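PDB 3KTA: chromosome partition protein Smc, which is probably required for chromosome condensation and partitioning, and contains an ATP-binding cassette ATPase head, of which this chain is the C-terminal lobe. Local coordinates for residues 94-99 and 122-127; 102-107 and 126-131; 32-37 and 49-54; 22-27 and 71-76; 134-139 and 149-154. One frame throughout, in Å; residues are numbered along the deposited sequence.

Contact 1: 94-99 and 122-127; sequences EIDAHL and VITLRD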
# COMPACT_ATOMS: atom_id res chain seq x y z
N GLU B 94 -8.24 -2.13 1.93
CA GLU B 94 -9.43 -2.86 1.50
C GLU B 94 -9.33 -3.38 0.05
O GLU B 94 -10.23 -3.22 -0.77
CB GLU B 94 -10.71 -2.05 1.77
CG GLU B 94 -10.89 -1.76 3.24
CD GLU B 94 -12.25 -1.19 3.58
OE1 GLU B 94 -12.29 -0.21 4.36
OE2 GLU B 94 -13.28 -1.73 3.11
N ILE B 95 -8.21 -4.06 -0.22
CA ILE B 95 -7.92 -4.60 -1.54
C ILE B 95 -8.72 -5.86 -1.79
O ILE B 95 -8.74 -6.37 -2.90
CB ILE B 95 -6.42 -4.91 -1.75
CG1 ILE B 95 -5.90 -5.84 -0.64
CG2 ILE B 95 -5.61 -3.61 -1.84
CD1 ILE B 95 -4.83 -6.81 -1.09
N ASP B 96 -9.37 -6.36 -0.73
CA ASP B 96 -10.13 -7.61 -0.81
C ASP B 96 -11.59 -7.39 -1.16
O ASP B 96 -12.38 -8.34 -1.22
CB ASP B 96 -9.98 -8.44 0.48
CG ASP B 96 -9.89 -7.59 1.75
OD1 ASP B 96 -10.22 -6.40 1.73
OD2 ASP B 96 -9.53 -8.16 2.80
N ALA B 97 -11.97 -6.14 -1.41
CA ALA B 97 -13.34 -5.87 -1.86
C ALA B 97 -13.66 -6.68 -3.13
O ALA B 97 -12.82 -6.86 -4.01
CB ALA B 97 -13.54 -4.38 -2.12
N HIS B 98 -14.89 -7.20 -3.20
CA HIS B 98 -15.35 -7.89 -4.40
C HIS B 98 -14.75 -9.29 -4.58
O HIS B 98 -14.98 -9.93 -5.61
CB HIS B 98 -15.11 -7.04 -5.65
CG HIS B 98 -15.45 -5.60 -5.46
ND1 HIS B 98 -14.64 -4.57 -5.90
CD2 HIS B 98 -16.50 -5.00 -4.85
CE1 HIS B 98 -15.18 -3.41 -5.58
NE2 HIS B 98 -16.31 -3.65 -4.94
N LEU B 99 -14.01 -9.77 -3.58
CA LEU B 99 -13.47 -11.13 -3.65
C LEU B 99 -14.16 -12.01 -2.62
O LEU B 99 -14.42 -11.57 -1.50
CB LEU B 99 -11.97 -11.14 -3.38
CG LEU B 99 -11.06 -10.46 -4.40
CD1 LEU B 99 -9.64 -10.36 -3.85
CD2 LEU B 99 -11.07 -11.24 -5.70
N VAL B 122 -2.12 -3.75 6.10
CA VAL B 122 -3.33 -4.06 5.34
C VAL B 122 -4.56 -3.65 6.13
O VAL B 122 -4.77 -4.14 7.23
CB VAL B 122 -3.40 -5.58 5.06
CG1 VAL B 122 -4.69 -5.93 4.29
CG2 VAL B 122 -2.18 -6.06 4.28
N ILE B 123 -5.36 -2.75 5.57
CA ILE B 123 -6.64 -2.40 6.17
C ILE B 123 -7.71 -3.32 5.60
O ILE B 123 -7.79 -3.49 4.39
CB ILE B 123 -7.03 -0.97 5.82
CG1 ILE B 123 -6.01 0.01 6.42
CG2 ILE B 123 -8.45 -0.69 6.34
CD1 ILE B 123 -6.07 1.42 5.81
N THR B 124 -8.51 -3.94 6.47
CA THR B 124 -9.45 -4.97 6.02
C THR B 124 -10.63 -5.16 6.97
O THR B 124 -10.50 -4.94 8.18
CB THR B 124 -8.74 -6.32 5.81
OG1 THR B 124 -9.67 -7.30 5.31
CG2 THR B 124 -8.13 -6.83 7.12
N LEU B 125 -11.77 -5.55 6.41
CA LEU B 125 -12.96 -5.91 7.19
C LEU B 125 -13.17 -7.42 7.14
O LEU B 125 -14.16 -7.94 7.67
CB LEU B 125 -14.20 -5.21 6.62
CG LEU B 125 -14.23 -3.69 6.67
CD1 LEU B 125 -15.60 -3.18 6.27
CD2 LEU B 125 -13.83 -3.19 8.05
N ARG B 126 -12.22 -8.14 6.53
CA ARG B 126 -12.40 -9.57 6.26
C ARG B 126 -11.61 -10.46 7.22
O ARG B 126 -10.36 -10.45 7.26
CB ARG B 126 -12.00 -9.92 4.82
CG ARG B 126 -12.71 -9.07 3.77
CD ARG B 126 -14.20 -9.44 3.66
NE ARG B 126 -14.36 -10.76 3.07
CZ ARG B 126 -14.33 -11.01 1.76
NH1 ARG B 126 -14.16 -10.02 0.90
NH2 ARG B 126 -14.46 -12.26 1.32
N ASP B 127 -12.35 -11.27 7.98
CA ASP B 127 -11.72 -12.23 8.88
C ASP B 127 -10.67 -13.12 8.21
O ASP B 127 -9.61 -13.35 8.79
CB ASP B 127 -12.77 -13.08 9.63
CG ASP B 127 -13.82 -13.70 8.70
OD1 ASP B 127 -13.59 -13.88 7.49
OD2 ASP B 127 -14.90 -14.05 9.22
O HOH W 1 -7.47 -5.44 2.27
O HOH W 2 -11.89 -5.18 3.58
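Thr-124 holds its OG1 anti to the backbone N (chi1 -178°), which sets the hydroxyl against the carboxylate of Asp-96, while Arg-126 bends at chi2 and chi3 (both near -70°) and carries its guanidinium to the carbonyl of Leu-99. The hydroxyl donates to Asp-96 OD2, with 2.7 Å between Thr-124 OG1 and that oxygen, on the syn lone pair. As an acceptor the same OG1 takes the backbone N of Arg-126 in an ST turn, so it both donates and accepts. The Asp-96 and Arg-126 side chains run antiparallel past one another; OD2 of Asp-96 lies 3.4 Å from Arg-126 CG, beside the aliphatic part rather than the charge. Here the segments illustrate how an ABC ATPase core is joined: 94-99 follows the Walker B strand and begins the D-loop, and 122-127 ends the adjacent parallel strand. Glu-94, whose side chain lies about 4 Å from bound magnesium and from AP5, gives its backbone N to Ile-123 O at 2.8 Å. One water links Ile-95 N to Ile-123 O and bonds weakly to Asp-96 OD1, and a second joins Asp-96 OD1 to Leu-125 N. Arg-126 NH1 and NH2 both bond to Leu-99 O, each 2.9 Å away, which lies almost in the guanidinium plane (4° out). Asp-101 makes a salt bridge with NH2.

Contact 2: 102-107 and 126-131; sequences ANVKRV and RDVMMA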
# COMPACT_ATOMS: atom_id res chain seq x y z
N ALA B 102 -12.73 -17.61 -0.53
CA ALA B 102 -11.74 -18.52 -1.08
C ALA B 102 -10.58 -17.74 -1.67
O ALA B 102 -9.42 -18.07 -1.46
CB ALA B 102 -12.36 -19.41 -2.15
N ASN B 103 -10.91 -16.71 -2.43
CA ASN B 103 -9.89 -15.88 -3.05
C ASN B 103 -9.14 -14.98 -2.07
O ASN B 103 -7.91 -14.82 -2.18
CB ASN B 103 -10.51 -15.06 -4.18
CG ASN B 103 -10.74 -15.90 -5.42
OD1 ASN B 103 -9.80 -16.45 -5.98
ND2 ASN B 103 -11.99 -16.00 -5.85
N VAL B 104 -9.86 -14.39 -1.13
CA VAL B 104 -9.19 -13.60 -0.09
C VAL B 104 -8.17 -14.45 0.69
O VAL B 104 -7.06 -14.00 0.96
CB VAL B 104 -10.19 -12.93 0.88
CG1 VAL B 104 -9.46 -12.24 2.01
CG2 VAL B 104 -11.07 -11.93 0.13
N LYS B 105 -8.52 -15.69 1.03
CA LYS B 105 -7.57 -16.55 1.74
C LYS B 105 -6.29 -16.76 0.94
O LYS B 105 -5.20 -16.75 1.51
CB LYS B 105 -8.21 -17.91 2.08
CG LYS B 105 -7.31 -18.88 2.89
CD LYS B 105 -6.79 -18.22 4.16
CE LYS B 105 -6.21 -19.25 5.15
NZ LYS B 105 -5.24 -20.19 4.55
N ARG B 106 -6.43 -16.95 -0.37
CA ARG B 106 -5.25 -17.18 -1.20
C ARG B 106 -4.38 -15.93 -1.23
O ARG B 106 -3.15 -16.00 -1.20
CB ARG B 106 -5.62 -17.67 -2.60
CG ARG B 106 -6.15 -19.11 -2.56
CD ARG B 106 -6.31 -19.71 -3.94
NE ARG B 106 -7.49 -19.19 -4.61
CZ ARG B 106 -8.69 -19.76 -4.58
NH1 ARG B 106 -8.88 -20.88 -3.88
NH2 ARG B 106 -9.69 -19.20 -5.23
N VAL B 107 -5.04 -14.77 -1.28
CA VAL B 107 -4.29 -13.51 -1.21
C VAL B 107 -3.58 -13.36 0.14
O VAL B 107 -2.39 -12.99 0.20
CB VAL B 107 -5.19 -12.30 -1.51
CG1 VAL B 107 -4.47 -10.97 -1.23
CG2 VAL B 107 -5.62 -12.37 -2.95
N ARG B 126 -12.22 -8.14 6.53
CA ARG B 126 -12.40 -9.57 6.26
C ARG B 126 -11.61 -10.46 7.22
O ARG B 126 -10.36 -10.45 7.26
CB ARG B 126 -12.00 -9.92 4.82
CG ARG B 126 -12.71 -9.07 3.77
CD ARG B 126 -14.20 -9.44 3.66
NE ARG B 126 -14.36 -10.76 3.07
CZ ARG B 126 -14.33 -11.01 1.76
NH1 ARG B 126 -14.16 -10.02 0.90
NH2 ARG B 126 -14.46 -12.26 1.32
N ASP B 127 -12.35 -11.27 7.98
CA ASP B 127 -11.72 -12.23 8.88
C ASP B 127 -10.67 -13.12 8.21
O ASP B 127 -9.61 -13.35 8.79
CB ASP B 127 -12.77 -13.08 9.63
CG ASP B 127 -13.82 -13.70 8.70
OD1 ASP B 127 -13.59 -13.88 7.49
OD2 ASP B 127 -14.90 -14.05 9.22
N VAL B 128 -10.95 -13.62 7.00
CA VAL B 128 -10.02 -14.53 6.34
C VAL B 128 -8.76 -13.81 5.86
O VAL B 128 -7.76 -14.46 5.58
CB VAL B 128 -10.68 -15.31 5.18
CG1 VAL B 128 -11.77 -16.19 5.72
CG2 VAL B 128 -11.27 -14.36 4.17
N MSE B 129 -8.82 -12.48 5.77
CA MSE B 129 -7.63 -11.70 5.49
C MSE B 129 -6.77 -11.49 6.74
O MSE B 129 -5.54 -11.57 6.64
CB MSE B 129 -7.98 -10.32 4.89
CG MSE B 129 -6.75 -9.40 4.69
SE MSE B 129 -5.49 -10.03 3.35
CE MSE B 129 -6.30 -9.17 1.82
N MSE B 130 -7.45 -11.21 7.87
CA MSE B 130 -6.89 -10.80 9.18
C MSE B 130 -6.22 -11.94 9.97
O MSE B 130 -5.29 -11.71 10.74
CB MSE B 130 -8.02 -10.13 10.07
CG MSE B 130 -8.71 -10.94 11.35
SE MSE B 130 -9.44 -9.55 12.50
CE MSE B 130 -7.80 -8.52 12.69
N ALA B 131 -6.72 -13.15 9.79
CA ALA B 131 -6.57 -14.21 10.79
C ALA B 131 -5.13 -14.54 11.16
O ALA B 131 -4.84 -14.85 12.33
CB ALA B 131 -7.30 -15.46 10.34
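Val-104 meets three residues of 126-131 with its two methyl groups. CG1, anti to the backbone N (chi1 175°), packs against Val-128 CG2 at 3.5 Å and, at 3.8 Å, against CB of Met-129, a selenomethionine. CG2 takes the other direction and lies over one face of the Arg-126 guanidinium, 3.6 Å from NH2 of that residue. One turn along, Val-107 CG1 touches Met-129 CE at 4.0 Å; the bends in the Met-129 chain bring this methyl to helix 101-114. With both methyls of Val-104 gone, an alanine here would probably open a gap beside Val-128 and leave this face of the Arg-126 guanidinium without its apolar cover.

The next shell fixes these groups. The salt bridge to Asp-101 and the bonds to Leu-99 probably fix the rotation of the guanidinium under Val-104. Arg-126 is also the N-cap residue of the short helix 127-130, and its carbonyl oxygen accepts from Met-129 N and Met-130 N, securing the first turn. The outcome is a simple case of a long helix packed on a short one. Helix 101-114 leans on helix 67-84 through Val-107, which touches Leu-72 and Leu-75, whereas helix 127-130 reaches helix 153-164 through Met-130, set against Ala-156 and Leu-160.

Contact 3: 32-37 and 49-54; sequences SARLIL and EIEAKP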
# COMPACT_ATOMS: atom_id res chain seq x y z
N SER B 32 -4.94 -19.23 -15.87
CA SER B 32 -3.58 -18.87 -16.26
C SER B 32 -3.54 -17.46 -16.81
O SER B 32 -4.56 -16.92 -17.24
CB SER B 32 -3.04 -19.86 -17.30
OG SER B 32 -3.72 -19.72 -18.54
N ALA B 33 -2.36 -16.86 -16.80
CA ALA B 33 -2.21 -15.53 -17.36
C ALA B 33 -0.77 -15.27 -17.78
O ALA B 33 0.15 -15.95 -17.32
CB ALA B 33 -2.66 -14.46 -16.36
N ARG B 34 -0.59 -14.30 -18.68
CA ARG B 34 0.73 -13.95 -19.21
C ARG B 34 0.93 -12.44 -19.28
O ARG B 34 -0.03 -11.68 -19.45
CB ARG B 34 0.91 -14.48 -20.65
CG ARG B 34 1.04 -15.96 -20.82
CD ARG B 34 1.40 -16.26 -22.28
NE ARG B 34 0.42 -15.72 -23.22
CZ ARG B 34 0.71 -15.10 -24.36
NH1 ARG B 34 1.98 -14.92 -24.73
NH2 ARG B 34 -0.26 -14.65 -25.14
N LEU B 35 2.18 -12.03 -19.16
CA LEU B 35 2.61 -10.69 -19.54
C LEU B 35 3.18 -10.77 -20.96
O LEU B 35 3.91 -11.70 -21.30
CB LEU B 35 3.69 -10.15 -18.60
CG LEU B 35 3.35 -10.07 -17.11
CD1 LEU B 35 4.45 -9.33 -16.38
CD2 LEU B 35 2.01 -9.37 -16.89
N ILE B 36 2.85 -9.78 -21.78
CA ILE B 36 3.29 -9.77 -23.17
C ILE B 36 3.87 -8.42 -23.53
O ILE B 36 3.22 -7.40 -23.32
CB ILE B 36 2.09 -10.05 -24.09
CG1 ILE B 36 1.39 -11.34 -23.68
CG2 ILE B 36 2.54 -10.10 -25.55
CD1 ILE B 36 0.07 -11.56 -24.37
N LEU B 37 5.09 -8.39 -24.05
CA LEU B 37 5.65 -7.14 -24.58
C LEU B 37 5.03 -6.87 -25.94
O LEU B 37 5.02 -7.74 -26.80
CB LEU B 37 7.17 -7.23 -24.69
CG LEU B 37 7.93 -7.28 -23.36
CD1 LEU B 37 9.40 -7.60 -23.54
CD2 LEU B 37 7.77 -5.95 -22.61
N GLU B 49 1.43 -5.75 -22.04
CA GLU B 49 0.03 -6.13 -21.95
C GLU B 49 -0.16 -7.28 -20.98
O GLU B 49 0.77 -8.02 -20.71
CB GLU B 49 -0.52 -6.52 -23.32
CG GLU B 49 -1.31 -5.42 -24.02
CD GLU B 49 -2.72 -5.23 -23.46
OE1 GLU B 49 -2.95 -5.51 -22.26
OE2 GLU B 49 -3.60 -4.79 -24.23
N ILE B 50 -1.38 -7.42 -20.48
CA ILE B 50 -1.75 -8.58 -19.67
C ILE B 50 -2.78 -9.36 -20.45
O ILE B 50 -3.74 -8.79 -20.96
CB ILE B 50 -2.36 -8.14 -18.32
CG1 ILE B 50 -1.31 -7.40 -17.49
CG2 ILE B 50 -2.90 -9.35 -17.56
CD1 ILE B 50 -1.85 -6.81 -16.20
N GLU B 51 -2.57 -10.67 -20.56
CA GLU B 51 -3.55 -11.56 -21.16
C GLU B 51 -3.91 -12.67 -20.17
O GLU B 51 -3.07 -13.48 -19.79
CB GLU B 51 -3.01 -12.16 -22.46
CG GLU B 51 -3.86 -13.29 -23.02
CD GLU B 51 -3.14 -14.04 -24.11
OE1 GLU B 51 -2.70 -15.18 -23.86
OE2 GLU B 51 -3.03 -13.48 -25.22
N ALA B 52 -5.18 -12.71 -19.77
CA ALA B 52 -5.59 -13.66 -18.74
C ALA B 52 -6.69 -14.62 -19.20
O ALA B 52 -7.59 -14.26 -19.95
CB ALA B 52 -6.01 -12.92 -17.48
N LYS B 53 -6.59 -15.86 -18.73
CA LYS B 53 -7.59 -16.89 -18.93
C LYS B 53 -8.02 -17.35 -17.55
O LYS B 53 -7.45 -18.29 -17.02
CB LYS B 53 -6.98 -18.08 -19.68
CG LYS B 53 -6.37 -17.74 -21.03
CD LYS B 53 -5.66 -18.96 -21.63
CE LYS B 53 -5.07 -18.63 -22.99
NZ LYS B 53 -4.42 -19.82 -23.60
N PRO B 54 -9.00 -16.65 -16.95
CA PRO B 54 -9.45 -16.94 -15.59
C PRO B 54 -9.84 -18.41 -15.37
O PRO B 54 -9.61 -18.94 -14.28
CB PRO B 54 -10.68 -16.04 -15.43
CG PRO B 54 -10.41 -14.89 -16.35
CD PRO B 54 -9.67 -15.48 -17.53
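Arg-34 runs alongside Glu-51 in the same direction, and its NH2 forms a salt bridge with Glu-51 OE1 at 2.8 Å. Arg-34 NE adds a longer bond of 3.2 Å to the same Glu-51 oxygen. Both nitrogens come down on OE1 from one face of the carboxylate, whose plane is turned 59° from that of the guanidinium. Ile-36 packs beside this pair: its CG1 lies over one guanidinium face, toward the rim, and its CD1 lies 3.7 Å from Glu-51 CB. With CG anti to the backbone N (chi1 170°) and the chain extended, Glu-51 can reach Arg-34 directly across the ladder.

Beneath the side chains is an antiparallel beta hairpin, the directions of its two segments 171° apart. Six backbone bonds join the hydrogen-bonded pairs Ser-32 with Lys-53, Arg-34 with Glu-51 and Ile-36 with Glu-49. The non-hydrogen-bonded pairs place apolar groups on the other face, where Ala-33 CB is 3.9 Å from Ala-52 CB and Leu-35 CD2 is 3.9 Å from Ile-50 CG1. That apolar face turns to the helices: Ala-33 and Leu-35 rest on Phe-20 of helix 4-27, Ala-33 also on Phe-24, and Ile-50 touches Thr-73 of helix 67-84.

Contact 4: 22-27 and 71-76; sequences EIFAKL and ALTALA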
# COMPACT_ATOMS: atom_id res chain seq x y z
N GLU B 22 2.98 -17.69 -12.52
CA GLU B 22 2.90 -18.63 -11.41
C GLU B 22 1.92 -18.13 -10.35
O GLU B 22 1.07 -18.87 -9.85
CB GLU B 22 4.27 -18.88 -10.81
CG GLU B 22 5.22 -19.62 -11.75
CD GLU B 22 6.61 -19.79 -11.18
OE1 GLU B 22 6.88 -19.29 -10.07
OE2 GLU B 22 7.44 -20.42 -11.86
N ILE B 23 2.03 -16.85 -10.01
CA ILE B 23 1.17 -16.29 -8.98
C ILE B 23 -0.29 -16.23 -9.42
O ILE B 23 -1.18 -16.55 -8.64
CB ILE B 23 1.66 -14.89 -8.54
CG1 ILE B 23 3.04 -15.03 -7.88
CG2 ILE B 23 0.66 -14.26 -7.58
CD1 ILE B 23 3.76 -13.70 -7.66
N PHE B 24 -0.55 -15.86 -10.67
CA PHE B 24 -1.92 -15.84 -11.16
C PHE B 24 -2.56 -17.22 -11.04
O PHE B 24 -3.70 -17.34 -10.59
CB PHE B 24 -2.00 -15.35 -12.61
CG PHE B 24 -3.41 -15.16 -13.09
CD1 PHE B 24 -4.03 -13.93 -12.99
CD2 PHE B 24 -4.12 -16.22 -13.64
CE1 PHE B 24 -5.34 -13.75 -13.44
CE2 PHE B 24 -5.42 -16.06 -14.07
CZ PHE B 24 -6.03 -14.82 -13.97
N ALA B 25 -1.82 -18.25 -11.42
CA ALA B 25 -2.33 -19.62 -11.37
C ALA B 25 -2.61 -20.06 -9.93
O ALA B 25 -3.55 -20.80 -9.67
CB ALA B 25 -1.37 -20.59 -12.05
N LYS B 26 -1.78 -19.59 -9.00
CA LYS B 26 -1.97 -19.88 -7.58
C LYS B 26 -3.24 -19.21 -7.04
O LYS B 26 -4.04 -19.84 -6.35
CB LYS B 26 -0.75 -19.40 -6.79
CG LYS B 26 -0.71 -19.81 -5.32
CD LYS B 26 0.73 -19.83 -4.82
CE LYS B 26 1.42 -18.48 -5.03
NZ LYS B 26 2.81 -18.45 -4.49
N LEU B 27 -3.41 -17.93 -7.36
CA LEU B 27 -4.55 -17.16 -6.86
C LEU B 27 -5.87 -17.60 -7.50
O LEU B 27 -6.92 -17.54 -6.87
CB LEU B 27 -4.33 -15.67 -7.10
CG LEU B 27 -3.19 -15.03 -6.30
CD1 LEU B 27 -3.07 -13.54 -6.65
CD2 LEU B 27 -3.40 -15.23 -4.80
N ALA B 71 -9.19 -7.47 -9.69
CA ALA B 71 -8.40 -7.36 -8.46
C ALA B 71 -7.35 -8.45 -8.42
O ALA B 71 -6.20 -8.19 -8.12
CB ALA B 71 -9.29 -7.44 -7.23
N LEU B 72 -7.76 -9.67 -8.74
CA LEU B 72 -6.81 -10.79 -8.71
C LEU B 72 -5.70 -10.62 -9.74
O LEU B 72 -4.55 -10.95 -9.47
CB LEU B 72 -7.52 -12.12 -8.93
CG LEU B 72 -8.34 -12.58 -7.74
CD1 LEU B 72 -9.03 -13.91 -8.04
CD2 LEU B 72 -7.46 -12.69 -6.48
N THR B 73 -6.05 -10.11 -10.91
CA THR B 73 -5.07 -9.88 -11.95
C THR B 73 -4.05 -8.83 -11.50
O THR B 73 -2.84 -9.01 -11.67
CB THR B 73 -5.77 -9.46 -13.26
OG1 THR B 73 -6.67 -10.50 -13.66
CG2 THR B 73 -4.75 -9.25 -14.36
N ALA B 74 -4.56 -7.73 -10.94
CA ALA B 74 -3.73 -6.64 -10.42
C ALA B 74 -2.85 -7.13 -9.28
O ALA B 74 -1.68 -6.77 -9.20
CB ALA B 74 -4.61 -5.50 -9.94
N LEU B 75 -3.42 -7.95 -8.40
CA LEU B 75 -2.64 -8.47 -7.27
C LEU B 75 -1.51 -9.39 -7.73
O LEU B 75 -0.39 -9.33 -7.21
CB LEU B 75 -3.55 -9.16 -6.26
CG LEU B 75 -4.35 -8.18 -5.41
CD1 LEU B 75 -5.49 -8.88 -4.69
CD2 LEU B 75 -3.44 -7.47 -4.41
N ALA B 76 -1.80 -10.22 -8.72
CA ALA B 76 -0.76 -11.10 -9.25
C ALA B 76 0.39 -10.28 -9.81
O ALA B 76 1.54 -10.65 -9.68
CB ALA B 76 -1.34 -12.02 -10.32
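Ala-76, Leu-27 and Phe-24 bury the most surface where helices 4-27 and 67-84 meet. Ala-76 is the point of closest backbone approach, its CA 5.2 Å from that of Phe-24, a closeness consistent with a side chain of one methyl. That methyl, CB, lies 3.9 Å from Phe-24 N and also touches Phe-24 CB, while Ile-23 CG2 comes to 3.8 Å from Ala-76 CA. Ile-23 and Phe-24 thus cover the small residue, with Leu-27 adding a third contact.

Phe-24 carries its ring to the second helix, CG anti to the backbone N (chi1 -173°), and presents an edge rather than a face. Its CE1 is 3.5 Å from Thr-73 OG1, which lies near the ring plane; the Ala-76 methyl is also at the rim. Thr-73 OG1 has its polar need met by the carbonyl of Glu-69, one turn back in the same helix, which leaves the hydroxyl lying against the ring as a neighbour in packing.

Helix 67-84 begins in the Ser-Gly-Gly-Glu signature sequence of ABC ATPases, and the contact sets this signature helix against the long first helix of this chain. The two segment axes approach to 9.1 Å and cross at 141°, closer to antiparallel than to perpendicular. Leu-27 fills the other end of the interface. Its CD1 is 4.1 Å from Leu-72 O and equally far from Ala-76 N, over the backbone of the facing turn, and it also reaches Leu-75 CB. Leu-27 CB meets Leu-72 CD2 at 4.4 Å. Leu-72 also touches Val-107 of helix 101-114, and Ile-23 touches Leu-110 there.

Contact 5: 134-139 and 149-154; sequences DKIIGV and VSLSLE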
# COMPACT_ATOMS: atom_id res chain seq x y z
N ASP B 134 0.56 -10.85 11.87
CA ASP B 134 1.47 -10.91 13.01
C ASP B 134 1.01 -10.01 14.15
O ASP B 134 1.18 -10.34 15.32
CB ASP B 134 2.88 -10.49 12.59
CG ASP B 134 3.47 -11.41 11.55
OD1 ASP B 134 3.56 -12.63 11.82
OD2 ASP B 134 3.86 -10.93 10.46
N LYS B 135 0.44 -8.86 13.78
CA LYS B 135 -0.12 -7.91 14.73
C LYS B 135 -1.43 -7.35 14.18
O LYS B 135 -1.62 -7.24 12.97
CB LYS B 135 0.85 -6.75 14.97
CG LYS B 135 2.14 -7.17 15.66
CD LYS B 135 1.86 -7.46 17.14
CE LYS B 135 3.12 -7.90 17.88
NZ LYS B 135 2.87 -8.06 19.33
N ILE B 136 -2.32 -6.96 15.09
CA ILE B 136 -3.60 -6.37 14.71
C ILE B 136 -3.78 -5.04 15.42
O ILE B 136 -3.60 -4.93 16.64
CB ILE B 136 -4.79 -7.30 15.10
CG1 ILE B 136 -4.57 -8.71 14.54
CG2 ILE B 136 -6.10 -6.70 14.62
CD1 ILE B 136 -5.40 -9.79 15.25
N ILE B 137 -4.11 -4.01 14.65
CA ILE B 137 -4.40 -2.69 15.17
C ILE B 137 -5.90 -2.46 15.06
O ILE B 137 -6.47 -2.68 14.00
CB ILE B 137 -3.68 -1.60 14.34
CG1 ILE B 137 -2.17 -1.69 14.51
CG2 ILE B 137 -4.17 -0.20 14.71
CD1 ILE B 137 -1.45 -0.76 13.58
N GLY B 138 -6.52 -2.04 16.16
CA GLY B 138 -7.94 -1.74 16.13
C GLY B 138 -8.17 -0.24 16.10
O GLY B 138 -7.57 0.49 16.90
N VAL B 139 -9.02 0.21 15.19
CA VAL B 139 -9.39 1.62 15.11
C VAL B 139 -10.86 1.81 15.52
O VAL B 139 -11.73 1.03 15.14
CB VAL B 139 -9.19 2.18 13.68
CG1 VAL B 139 -9.50 3.66 13.63
CG2 VAL B 139 -7.77 1.92 13.19
N VAL B 149 -5.83 0.87 19.20
CA VAL B 149 -5.37 -0.02 20.24
C VAL B 149 -4.78 -1.24 19.55
O VAL B 149 -5.02 -1.47 18.36
CB VAL B 149 -6.53 -0.47 21.15
CG1 VAL B 149 -7.17 0.73 21.83
CG2 VAL B 149 -7.55 -1.25 20.36
N SER B 150 -3.99 -2.01 20.29
CA SER B 150 -3.56 -3.32 19.84
C SER B 150 -4.67 -4.32 20.19
O SER B 150 -5.26 -4.23 21.26
CB SER B 150 -2.26 -3.69 20.53
OG SER B 150 -2.04 -5.10 20.52
N LEU B 151 -4.95 -5.25 19.28
CA LEU B 151 -6.02 -6.22 19.50
C LEU B 151 -5.49 -7.64 19.44
O LEU B 151 -4.65 -7.96 18.61
CB LEU B 151 -7.11 -6.10 18.43
CG LEU B 151 -7.99 -4.85 18.38
CD1 LEU B 151 -8.92 -4.92 17.15
CD2 LEU B 151 -8.78 -4.68 19.67
N SER B 152 -6.02 -8.50 20.31
CA SER B 152 -5.86 -9.94 20.15
C SER B 152 -6.79 -10.43 19.05
O SER B 152 -7.73 -9.71 18.66
CB SER B 152 -6.25 -10.64 21.44
OG SER B 152 -7.62 -10.41 21.72
N LEU B 153 -6.55 -11.63 18.55
CA LEU B 153 -7.40 -12.21 17.52
C LEU B 153 -8.85 -12.36 17.99
O LEU B 153 -9.78 -12.05 17.26
CB LEU B 153 -6.85 -13.56 17.06
CG LEU B 153 -7.70 -14.24 15.98
CD1 LEU B 153 -7.92 -13.31 14.79
CD2 LEU B 153 -7.04 -15.53 15.51
N GLU B 154 -9.04 -12.83 19.22
CA GLU B 154 -10.39 -13.03 19.72
C GLU B 154 -11.17 -11.72 19.74
O GLU B 154 -12.34 -11.69 19.36
CB GLU B 154 -10.37 -13.68 21.12
CG GLU B 154 -11.74 -13.94 21.72
CD GLU B 154 -12.21 -12.80 22.62
OE1 GLU B 154 -11.35 -12.08 23.17
OE2 GLU B 154 -13.43 -12.63 22.79
O HOH W 3 -2.15 -8.04 17.81
O HOH W 4 -1.44 -5.84 18.17
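Peptide groups are the flat units joining Ile-136 and Gly-138 to Leu-151 and Val-149, and they meet in different ways. Leu-151 N comes to Ile-136 O at 3.0 Å from above the carbonyl plane, 37° out of it, whereas Val-149 N reaches Gly-138 O at 2.9 Å in that carbonyl's plane. Gly-138 N returns a bond of 2.7 Å to Val-149 O, completing an antiparallel hydrogen-bonded pair. Beyond the Leu-151 bond, one water spans from Ile-136 N to Leu-151 O. Another joins Ile-136 O to Ser-150 OG.

Ile-136 divides its branches: CG2, anti to the backbone N, lies 4.0 Å from Leu-151 CB, the two side chains crossing at about a right angle, while CD1 reaches Leu-153 CA at 3.9 Å. Gly-138 leaves room for Leu-151 CD1, which lies 3.5 Å from its CA; a CB at this position would come too near that methyl. An alanine in place of Ile-136 would have neither the CG2 nor the CG1-CD1 branch, and a gap would probably open against Leu-151 and Leu-153. Ser-152 caps the following helix, its OG accepting from Lys-155 N. The hairpin 135-142/145-150 runs directly into helix 153-164, where Ala-156 touches Ile-136 and Leu-151; on its other edge, strand 135-142 pairs in parallel with a strand of the partner chain.

Contacts 1 and 2 adjoin, their centres 8 Å apart, sharing Arg-126 and meeting where Asp-96 CB touches Val-104 CG2 at 3.7 Å. Contact 1 alone reaches the AP5 pocket, through Glu-94; the side chain of Arg-126 lies about 12 Å from the ligand. Contact 4 joins this part to the hairpin of contact 3, which is nested in the loop that contact 4 closes: Leu-72 packs on Leu-99, Arg-106 NE probably bonds to Leu-27 O, and Phe-24 CG lies 3.4 Å from Ala-33 CB. Contact 5 touches contact 2 through Met-130, which packs on Ile-136 and Leu-153, yet its centre is 38 Å from that of contact 3.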